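Local coordinates for beta-galactoside alpha-2,6-sialyltransferase (Photobacterium sp., PDB 2Z4T), which transfers sialic acid from a CMP-linked donor to galactosides such as lactose in alpha-2,6 linkage, leaving CMP as the donor product, at residues G361-A366 against G409-L414; I379-N384 against I460-F465; T413-M416 against S421-D424. All coordinates share one frame; numbering follows the deposited sequence.

Contact 1 (G361-A366 against G409-L414). With GAL (beta-D-galactopyranose), chain B; GLC (alpha-D-glucopyranose), chain C; C5P (cytidine-5'-monophosphate), chain D.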
loop_
_atom_site.group_PDB
_atom_site.type_symbol
_atom_site.label_atom_id
_atom_site.label_comp_id
_atom_site.label_asym_id
_atom_site.label_seq_id
_atom_site.Cartn_x
_atom_site.Cartn_y
_atom_site.Cartn_z
ATOM N N GLY A 361 3.380 11.127 17.195
ATOM C CA GLY A 361 4.803 11.006 17.554
ATOM C C GLY A 361 5.703 10.753 16.365
ATOM O O GLY A 361 5.235 10.649 15.239
ATOM N N THR A 362 7.003 10.663 16.619
ATOM C CA THR A 362 7.967 10.311 15.593
ATOM C C THR A 362 8.931 9.220 16.088
ATOM O O THR A 362 8.858 8.790 17.237
ATOM C CB THR A 362 8.777 11.547 15.110
ATOM O OG1 THR A 362 9.435 11.240 13.878
ATOM C CG2 THR A 362 9.819 11.970 16.148
ATOM N N THR A 363 9.841 8.795 15.220
ATOM C CA THR A 363 10.874 7.867 15.638
ATOM C C THR A 363 12.193 8.303 15.042
ATOM O O THR A 363 12.191 9.162 14.170
ATOM C CB THR A 363 10.548 6.423 15.204
ATOM O OG1 THR A 363 11.440 5.536 15.873
ATOM C CG2 THR A 363 10.671 6.245 13.685
ATOM N N VAL A 364 13.305 7.720 15.494
ATOM C CA VAL A 364 14.596 7.955 14.855
ATOM C C VAL A 364 14.981 6.751 14.026
ATOM O O VAL A 364 15.018 5.631 14.547
ATOM C CB VAL A 364 15.776 8.050 15.838
ATOM C CG1 VAL A 364 16.683 9.217 15.434
ATOM C CG2 VAL A 364 15.332 8.092 17.300
ATOM N N TRP A 365 15.316 6.977 12.757
ATOM C CA TRP A 365 15.944 5.933 11.935
ATOM C C TRP A 365 17.480 5.981 12.096
ATOM O O TRP A 365 18.065 7.059 12.263
ATOM C CB TRP A 365 15.554 6.072 10.454
ATOM C CG TRP A 365 14.058 6.111 10.164
ATOM C CD1 TRP A 365 13.392 7.065 9.438
ATOM C CD2 TRP A 365 13.062 5.148 10.567
ATOM N NE1 TRP A 365 12.047 6.771 9.376
ATOM C CE2 TRP A 365 11.812 5.599 10.051
ATOM C CE3 TRP A 365 13.097 3.967 11.321
ATOM C CZ2 TRP A 365 10.614 4.900 10.252
ATOM C CZ3 TRP A 365 11.895 3.274 11.536
ATOM C CH2 TRP A 365 10.670 3.748 10.994
ATOM N N ALA A 366 18.124 4.811 12.058
ATOM C CA ALA A 366 19.591 4.737 12.133
ATOM C C ALA A 366 20.171 5.596 13.278
ATOM O O ALA A 366 21.200 6.255 13.102
ATOM C CB ALA A 366 20.213 5.154 10.786
ATOM N N GLY A 409 8.771 1.985 18.685
ATOM C CA GLY A 409 9.330 1.007 19.592
ATOM C C GLY A 409 9.351 1.542 21.005
ATOM O O GLY A 409 8.315 1.946 21.537
ATOM N N ILE A 410 10.542 1.574 21.592
ATOM C CA ILE A 410 10.696 1.941 22.988
ATOM C C ILE A 410 10.358 3.408 23.234
ATOM O O ILE A 410 10.098 3.790 24.366
ATOM C CB ILE A 410 12.100 1.528 23.533
ATOM C CG1 ILE A 410 11.956 0.707 24.830
ATOM C CG2 ILE A 410 13.081 2.717 23.644
ATOM C CD1 ILE A 410 11.611 1.510 26.179
ATOM N N ILE A 411 10.335 4.222 22.174
ATOM C CA ILE A 411 9.934 5.639 22.288
ATOM C C ILE A 411 8.473 5.744 22.680
ATOM O O ILE A 411 8.101 6.531 23.566
ATOM C CB ILE A 411 10.134 6.415 20.969
ATOM C CG1 ILE A 411 11.610 6.451 20.596
ATOM C CG2 ILE A 411 9.573 7.830 21.088
ATOM C CD1 ILE A 411 11.866 7.085 19.267
ATOM N N ASN A 412 7.651 4.944 22.016
ATOM C CA ASN A 412 6.230 4.898 22.294
ATOM C C ASN A 412 5.926 4.423 23.703
ATOM O O ASN A 412 5.077 5.016 24.371
ATOM C CB ASN A 412 5.484 4.075 21.241
ATOM C CG ASN A 412 5.585 4.692 19.852
ATOM O OD1 ASN A 412 5.939 5.857 19.714
ATOM N ND2 ASN A 412 5.262 3.919 18.823
ATOM N N THR A 413 6.625 3.394 24.185
ATOM C CA THR A 413 6.309 2.938 25.536
ATOM C C THR A 413 6.712 3.977 26.603
ATOM O O THR A 413 5.954 4.225 27.535
ATOM C CB THR A 413 6.780 1.458 25.853
ATOM O OG1 THR A 413 8.079 1.463 26.446
ATOM C CG2 THR A 413 6.786 0.573 24.596
ATOM N N LEU A 414 7.867 4.623 26.421
ATOM C CA LEU A 414 8.310 5.693 27.321
ATOM C C LEU A 414 7.317 6.855 27.395
ATOM O O LEU A 414 7.001 7.326 28.491
ATOM C CB LEU A 414 9.691 6.214 26.925
ATOM C CG LEU A 414 10.859 5.273 27.237
ATOM C CD1 LEU A 414 12.085 5.670 26.458
ATOM C CD2 LEU A 414 11.162 5.234 28.752
HETATM C C1 GAL B . 14.405 3.219 7.162
HETATM C C2 GAL B . 15.131 3.510 5.850
HETATM C C3 GAL B . 14.711 4.885 5.337
HETATM C C4 GAL B . 13.182 5.003 5.293
HETATM C C5 GAL B . 12.541 4.587 6.619
HETATM C C6 GAL B . 11.015 4.489 6.543
HETATM O O2 GAL B . 16.532 3.420 6.052
HETATM O O3 GAL B . 15.256 5.114 4.046
HETATM O O4 GAL B . 12.703 4.199 4.237
HETATM O O5 GAL B . 13.009 3.310 6.974
HETATM O O6 GAL B . 10.397 5.746 6.353
HETATM C C1 GLC C . 14.779 -0.731 10.712
HETATM C C2 GLC C . 13.411 -0.127 10.382
HETATM C C3 GLC C . 13.489 0.534 9.007
HETATM C C4 GLC C . 14.664 1.523 8.891
HETATM C C5 GLC C . 15.968 0.842 9.389
HETATM C C6 GLC C . 17.289 1.637 9.440
HETATM O O1 GLC C . 15.173 -1.685 9.730
HETATM O O2 GLC C . 12.386 -1.094 10.346
HETATM O O3 GLC C . 12.250 1.120 8.706
HETATM O O4 GLC C . 14.759 1.906 7.533
HETATM O O5 GLC C . 15.738 0.314 10.693
HETATM O O6 GLC C . 17.203 3.002 9.087
HETATM O O3P C5P D . 6.561 10.176 10.302
HETATM P P C5P D . 6.777 9.639 8.936
HETATM O O1P C5P D . 7.784 8.503 9.039
HETATM O O2P C5P D . 7.001 10.728 7.907
HETATM O "O5'" C5P D . 5.385 9.025 8.506
HETATM C "C5'" C5P D . 5.250 8.141 7.414
HETATM C "C4'" C5P D . 3.887 7.480 7.606
HETATM O "O4'" C5P D . 3.867 6.752 8.842
HETATM C "C3'" C5P D . 2.745 8.470 7.753
HETATM O "O3'" C5P D . 2.159 8.834 6.509
HETATM C "C2'" C5P D . 1.747 7.665 8.538
HETATM O "O2'" C5P D . 1.149 6.664 7.711
HETATM C "C1'" C5P D . 2.589 6.868 9.481
HETATM N N1 C5P D . 2.666 7.537 10.777
HETATM C C2 C5P D . 1.592 7.388 11.696
HETATM N N3 C5P D . 1.642 7.978 12.917
HETATM C C4 C5P D . 2.715 8.733 13.278
HETATM C C5 C5P D . 3.796 8.901 12.387
HETATM C C6 C5P D . 3.749 8.278 11.128
HETATM O O2 C5P D . 0.587 6.726 11.402
HETATM N N4 C5P D . 2.732 9.298 14.511
HETATM O O HOH W 1 6.216 8.146 18.268
#

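Contact 2 (I379-N384 against I460-F465)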
loop_
_atom_site.group_PDB
_atom_site.type_symbol
_atom_site.label_atom_id
_atom_site.label_comp_id
_atom_site.label_asym_id
_atom_site.label_seq_id
_atom_site.Cartn_x
_atom_site.Cartn_y
_atom_site.Cartn_z
ATOM N N ILE A 379 7.613 14.098 25.083
ATOM C CA ILE A 379 6.950 14.346 26.349
ATOM C C ILE A 379 6.906 15.860 26.594
ATOM O O ILE A 379 5.871 16.421 26.979
ATOM C CB ILE A 379 7.655 13.612 27.496
ATOM C CG1 ILE A 379 7.316 12.109 27.431
ATOM C CG2 ILE A 379 7.256 14.214 28.866
ATOM C CD1 ILE A 379 8.109 11.213 28.400
ATOM N N ASN A 380 8.014 16.532 26.315
ATOM C CA ASN A 380 8.032 17.957 26.478
ATOM C C ASN A 380 7.095 18.675 25.496
ATOM O O ASN A 380 6.483 19.699 25.852
ATOM C CB ASN A 380 9.453 18.512 26.402
ATOM C CG ASN A 380 9.522 19.950 26.857
ATOM O OD1 ASN A 380 9.151 20.261 27.978
ATOM N ND2 ASN A 380 9.967 20.835 25.986
ATOM N N VAL A 381 6.969 18.147 24.281
ATOM C CA VAL A 381 6.055 18.742 23.307
ATOM C C VAL A 381 4.601 18.552 23.742
ATOM O O VAL A 381 3.824 19.511 23.711
ATOM C CB VAL A 381 6.288 18.243 21.879
ATOM C CG1 VAL A 381 5.249 18.827 20.922
ATOM C CG2 VAL A 381 7.685 18.611 21.438
ATOM N N ILE A 382 4.241 17.336 24.169
ATOM C CA ILE A 382 2.900 17.085 24.716
ATOM C C ILE A 382 2.625 18.080 25.859
ATOM O O ILE A 382 1.555 18.691 25.921
ATOM C CB ILE A 382 2.722 15.608 25.172
ATOM C CG1 ILE A 382 2.782 14.668 23.960
ATOM C CG2 ILE A 382 1.399 15.394 25.919
ATOM C CD1 ILE A 382 3.093 13.260 24.292
ATOM N N ASN A 383 3.608 18.267 26.732
ATOM C CA ASN A 383 3.451 19.159 27.881
ATOM C C ASN A 383 3.181 20.589 27.493
ATOM O O ASN A 383 2.349 21.255 28.101
ATOM C CB ASN A 383 4.644 19.064 28.825
ATOM C CG ASN A 383 4.638 17.777 29.610
ATOM O OD1 ASN A 383 3.605 17.108 29.690
ATOM N ND2 ASN A 383 5.786 17.408 30.179
ATOM N N ASN A 384 3.854 21.040 26.445
ATOM C CA ASN A 384 3.617 22.377 25.928
ATOM C C ASN A 384 2.163 22.596 25.503
ATOM O O ASN A 384 1.585 23.658 25.761
ATOM C CB ASN A 384 4.594 22.642 24.795
ATOM C CG ASN A 384 5.850 23.322 25.286
ATOM O OD1 ASN A 384 5.838 24.537 25.490
ATOM N ND2 ASN A 384 6.936 22.548 25.507
ATOM N N ILE A 460 -4.911 20.731 12.251
ATOM C CA ILE A 460 -3.569 20.920 12.805
ATOM C C ILE A 460 -3.441 22.134 13.731
ATOM O O ILE A 460 -3.651 23.263 13.305
ATOM C CB ILE A 460 -2.554 21.089 11.663
ATOM C CG1 ILE A 460 -2.760 19.990 10.592
ATOM C CG2 ILE A 460 -1.124 21.144 12.223
ATOM C CD1 ILE A 460 -1.817 20.118 9.351
ATOM N N LYS A 461 -3.077 21.901 14.990
ATOM C CA LYS A 461 -2.797 22.995 15.921
ATOM C C LYS A 461 -1.361 23.487 15.860
ATOM O O LYS A 461 -1.138 24.685 15.864
ATOM C CB LYS A 461 -3.183 22.621 17.344
ATOM C CG LYS A 461 -4.693 22.446 17.532
ATOM C CD LYS A 461 -5.490 23.524 16.775
ATOM C CE LYS A 461 -6.971 23.545 17.171
ATOM N NZ LYS A 461 -7.719 22.411 16.537
ATOM N N PHE A 462 -0.388 22.581 15.809
ATOM C CA PHE A 462 0.997 22.966 15.574
ATOM C C PHE A 462 1.841 21.760 15.199
ATOM O O PHE A 462 1.502 20.625 15.532
ATOM C CB PHE A 462 1.610 23.732 16.764
ATOM C CG PHE A 462 1.721 22.930 18.040
ATOM C CD1 PHE A 462 2.801 22.082 18.261
ATOM C CD2 PHE A 462 0.765 23.054 19.040
ATOM C CE1 PHE A 462 2.917 21.331 19.452
ATOM C CE2 PHE A 462 0.863 22.314 20.236
ATOM C CZ PHE A 462 1.947 21.447 20.436
ATOM N N ILE A 463 2.932 22.021 14.492
ATOM C CA ILE A 463 3.871 20.990 14.122
ATOM C C ILE A 463 5.221 21.338 14.720
ATOM O O ILE A 463 5.600 22.495 14.785
ATOM C CB ILE A 463 3.979 20.865 12.592
ATOM C CG1 ILE A 463 2.626 20.481 11.983
ATOM C CG2 ILE A 463 5.031 19.843 12.199
ATOM C CD1 ILE A 463 2.631 20.459 10.465
ATOM N N VAL A 464 5.961 20.348 15.184
ATOM C CA VAL A 464 7.253 20.652 15.767
ATOM C C VAL A 464 8.284 19.800 15.077
ATOM O O VAL A 464 8.069 18.604 14.875
ATOM C CB VAL A 464 7.271 20.418 17.292
ATOM C CG1 VAL A 464 8.677 20.615 17.849
ATOM C CG2 VAL A 464 6.284 21.348 17.981
ATOM N N PHE A 465 9.392 20.424 14.706
ATOM C CA PHE A 465 10.494 19.728 14.080
ATOM C C PHE A 465 11.541 19.340 15.105
ATOM O O PHE A 465 11.682 19.961 16.153
ATOM C CB PHE A 465 11.141 20.597 13.001
ATOM C CG PHE A 465 10.262 20.858 11.825
ATOM C CD1 PHE A 465 10.450 20.160 10.642
ATOM C CD2 PHE A 465 9.251 21.807 11.892
ATOM C CE1 PHE A 465 9.627 20.403 9.541
ATOM C CE2 PHE A 465 8.423 22.051 10.791
ATOM C CZ PHE A 465 8.606 21.345 9.621
#

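Contact 3 (T413-M416 against S421-D424)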
loop_
_atom_site.group_PDB
_atom_site.type_symbol
_atom_site.label_atom_id
_atom_site.label_comp_id
_atom_site.label_asym_id
_atom_site.label_seq_id
_atom_site.Cartn_x
_atom_site.Cartn_y
_atom_site.Cartn_z
ATOM N N THR A 413 6.625 3.394 24.185
ATOM C CA THR A 413 6.309 2.938 25.536
ATOM C C THR A 413 6.712 3.977 26.603
ATOM O O THR A 413 5.954 4.225 27.535
ATOM C CB THR A 413 6.780 1.458 25.853
ATOM O OG1 THR A 413 8.079 1.463 26.446
ATOM C CG2 THR A 413 6.786 0.573 24.596
ATOM N N LEU A 414 7.867 4.623 26.421
ATOM C CA LEU A 414 8.310 5.693 27.321
ATOM C C LEU A 414 7.317 6.855 27.395
ATOM O O LEU A 414 7.001 7.326 28.491
ATOM C CB LEU A 414 9.691 6.214 26.925
ATOM C CG LEU A 414 10.859 5.273 27.237
ATOM C CD1 LEU A 414 12.085 5.670 26.458
ATOM C CD2 LEU A 414 11.162 5.234 28.752
ATOM N N ILE A 415 6.826 7.300 26.234
ATOM C CA ILE A 415 5.839 8.386 26.160
ATOM C C ILE A 415 4.559 7.944 26.840
ATOM O O ILE A 415 3.944 8.699 27.578
ATOM C CB ILE A 415 5.530 8.804 24.692
ATOM C CG1 ILE A 415 6.717 9.526 24.073
ATOM C CG2 ILE A 415 4.304 9.691 24.615
ATOM C CD1 ILE A 415 6.603 9.696 22.568
ATOM N N MET A 416 4.187 6.700 26.601
ATOM C CA MET A 416 2.931 6.157 27.070
ATOM C C MET A 416 2.885 6.061 28.588
ATOM O O MET A 416 1.878 6.424 29.194
ATOM C CB MET A 416 2.679 4.801 26.410
ATOM C CG MET A 416 1.226 4.416 26.239
ATOM S SD MET A 416 0.073 5.652 25.553
ATOM C CE MET A 416 -1.337 5.191 26.586
ATOM N N SER A 421 -4.187 7.752 32.035
ATOM C CA SER A 421 -4.464 9.122 31.555
ATOM C C SER A 421 -4.592 9.113 29.997
ATOM O O SER A 421 -5.683 9.323 29.441
ATOM C CB SER A 421 -3.530 10.209 32.066
ATOM O OG SER A 421 -3.864 11.481 31.488
ATOM N N MET A 422 -3.492 8.832 29.299
ATOM C CA MET A 422 -3.485 8.854 27.833
ATOM C C MET A 422 -4.129 7.613 27.210
ATOM O O MET A 422 -4.007 6.520 27.744
ATOM C CB MET A 422 -2.054 8.984 27.340
ATOM C CG MET A 422 -1.899 9.332 25.885
ATOM S SD MET A 422 -0.269 10.054 25.610
ATOM C CE MET A 422 0.721 8.613 25.901
ATOM N N VAL A 423 -4.795 7.800 26.075
ATOM C CA VAL A 423 -5.312 6.703 25.266
ATOM C C VAL A 423 -4.473 6.500 23.985
ATOM O O VAL A 423 -4.277 7.437 23.225
ATOM C CB VAL A 423 -6.782 6.967 24.890
ATOM C CG1 VAL A 423 -7.368 5.808 24.079
ATOM C CG2 VAL A 423 -7.614 7.228 26.145
ATOM N N ASP A 424 -3.949 5.282 23.805
ATOM C CA ASP A 424 -3.295 4.780 22.571
ATOM C C ASP A 424 -4.525 4.409 21.720
ATOM O O ASP A 424 -5.297 3.548 22.135
ATOM C CB ASP A 424 -2.518 3.547 23.017
ATOM C CG ASP A 424 -1.318 3.271 22.170
ATOM O OD1 ASP A 424 -0.363 4.059 22.199
ATOM O OD2 ASP A 424 -1.310 2.233 21.480
#

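Contact 1 (G361-A366 against G409-L414)
CG1 of Ile411 stands opposite its own carbonyl carbon (chi1 -63°), and CD1 continues in a straight chain (chi2 175°), which carries the methyl from the start of helix 410-417 to the loop 361-366. There CD1 lies 3.8 Å from Thr363 OG1 and 4.1 Å from Val364 CG2, meeting both side chains at roughly a right angle. Thr363 OG1 has its hydrogen-bond partner elsewhere, at Gly407 O. A water links the loop backbone to the Asn412 side chain, donating to Thr362 O at 2.9 Å and to Asn412 OD1 at 2.7 Å.

The loop serves both the nucleotide and the acceptor sites. Gly361 O accepts a nearly straight bond from N4 of the CMP cytosine (2.9 Å, 170°). Farther along, the Trp365 ring is sandwiched off-centre: Thr363 CG2 sits 3.6 Å above one face, and galactose C5 lies 3.5 Å over the other, toward the rim. Glucose lies over the same face as galactose, with its O3 3.6 Å from Trp365 CZ3. The chemistry thus implies two modes of recognition from one loop: a carbonyl that reads the exocyclic amine of cytosine, and an aromatic face on which the acceptor disaccharide rests by van der Waals contact.

Contact 2 (I379-N384 against I460-F465)
Val381, on helix 371-386, and Val464, on strand 460-465, bring their backbones to a CA-CA distance of 7.9 Å. The strand belongs to the six-stranded parallel sheet of the CMP-binding, Rossmann-like half of this GT-B enzyme, and the helix packs on one face of that sheet. No backbone bond crosses between helix and strand; the strand pairs instead within the sheet, Val464 with Gly446 and Ala448, and Phe465 with Leu498 and Trp500.

The contact rests on one methyl of the helix. Val381 CG1, anti to its backbone N, approaches Phe462 CE1 to 3.7 Å and Val464 CG2 to 4.0 Å, so it bridges the two residues of the strand that face the helix. Ile463, between them, points to the other side. Phe462 takes chi1 64°, with CG placed between the backbone N and the carbonyl carbon, and this turns the rim of the ring to the valine: CG1 arrives at the edge, in the ring plane, and not over a face. Val381 also rests on Ile447 of the adjacent strand 443-447 and Phe359 of strand 356-360 beyond it, and Phe462 on Ala445, making this a buried apolar layer.

The amide ends of the helix asparagines bond away from the strand. Asn380 OD1 and ND2 bind Cys506 N and Pro504 O, which ties the helix to the C-terminal loop. Asn380 O is itself gripped twice, by Asn384 N at 3.0 Å and, from the opposite face of the carbonyl plane, by Asn384 ND2 at 2.9 Å (N-H...O angle 152°).

Contact 3 (T413-M416 against S421-D424)
Met416 and Met422 meet at the helix-to-strand junction of the beta-alpha-beta unit formed by strand 399-403, helix 410-417 and strand 423-424, in the parallel sheet of the GT-B fold. These two methionines and, to a lesser degree, Asp424 make up most of the buried surface; the CA atoms of Met416 and Met422 are 7.0 Å apart.

The side chains cross at a slant, each laying its end on the base of the other. Met416 leaves the helix with CG anti to the backbone N, then bends at chi2 (47°) and again at chi3, which carries the thioether and CE to the strand. Its CE comes to lie 3.9 Å from Met422 CB and close to the Met422 carbonyl. Met422 runs extended as far as SD and turns only at its last torsion (chi3 69°); as modelled, its CE lies by the helix, 3.5 Å from Met416 CA and 3.6 Å from Ile415 O. The approach of this methyl to Met416 SD is shorter than packing allows, so its exact placement is doubtful.

Ile415 adds an apolar neighbour to the same methyl, with CG2 at 4.0 Å from Met422 CE, while it also touches Gln378 and Ile382 of helix 371-386. Phe402 of strand 399-403 touches Ile415, Met422 and Asp424, a shared floor under the junction. Val423 takes the opposite course, its side chain turned from the helix and its backbone paired with Leu400 and Phe402. Asp424 flanks the sulfur of Met416: OD1 lies 3.7 Å from SD.

Contacts 1 and 3 share Thr413 and Leu414 on helix 410-417, whose first turn meets loop 361-366 and whose last turn meets segment 421-424; their centres are about 12 Å apart. The centre of contact 2, on the neighbouring helix 371-386, is about 15 Å from each of theirs. The two helices touch directly: Ile382 CD1 packs on Ile415 CG2 at 3.8 Å, and Ile379 CD1 lies 4.0 Å from Leu414 O. Contacts 2 and 3 reach the same parallel sheet at different strands. Distance from CMP grades the three: contact 1 binds it through Gly361, while the nucleotide is about 9 Å from the side chain of Ile415 and about 12 Å from that of Val381.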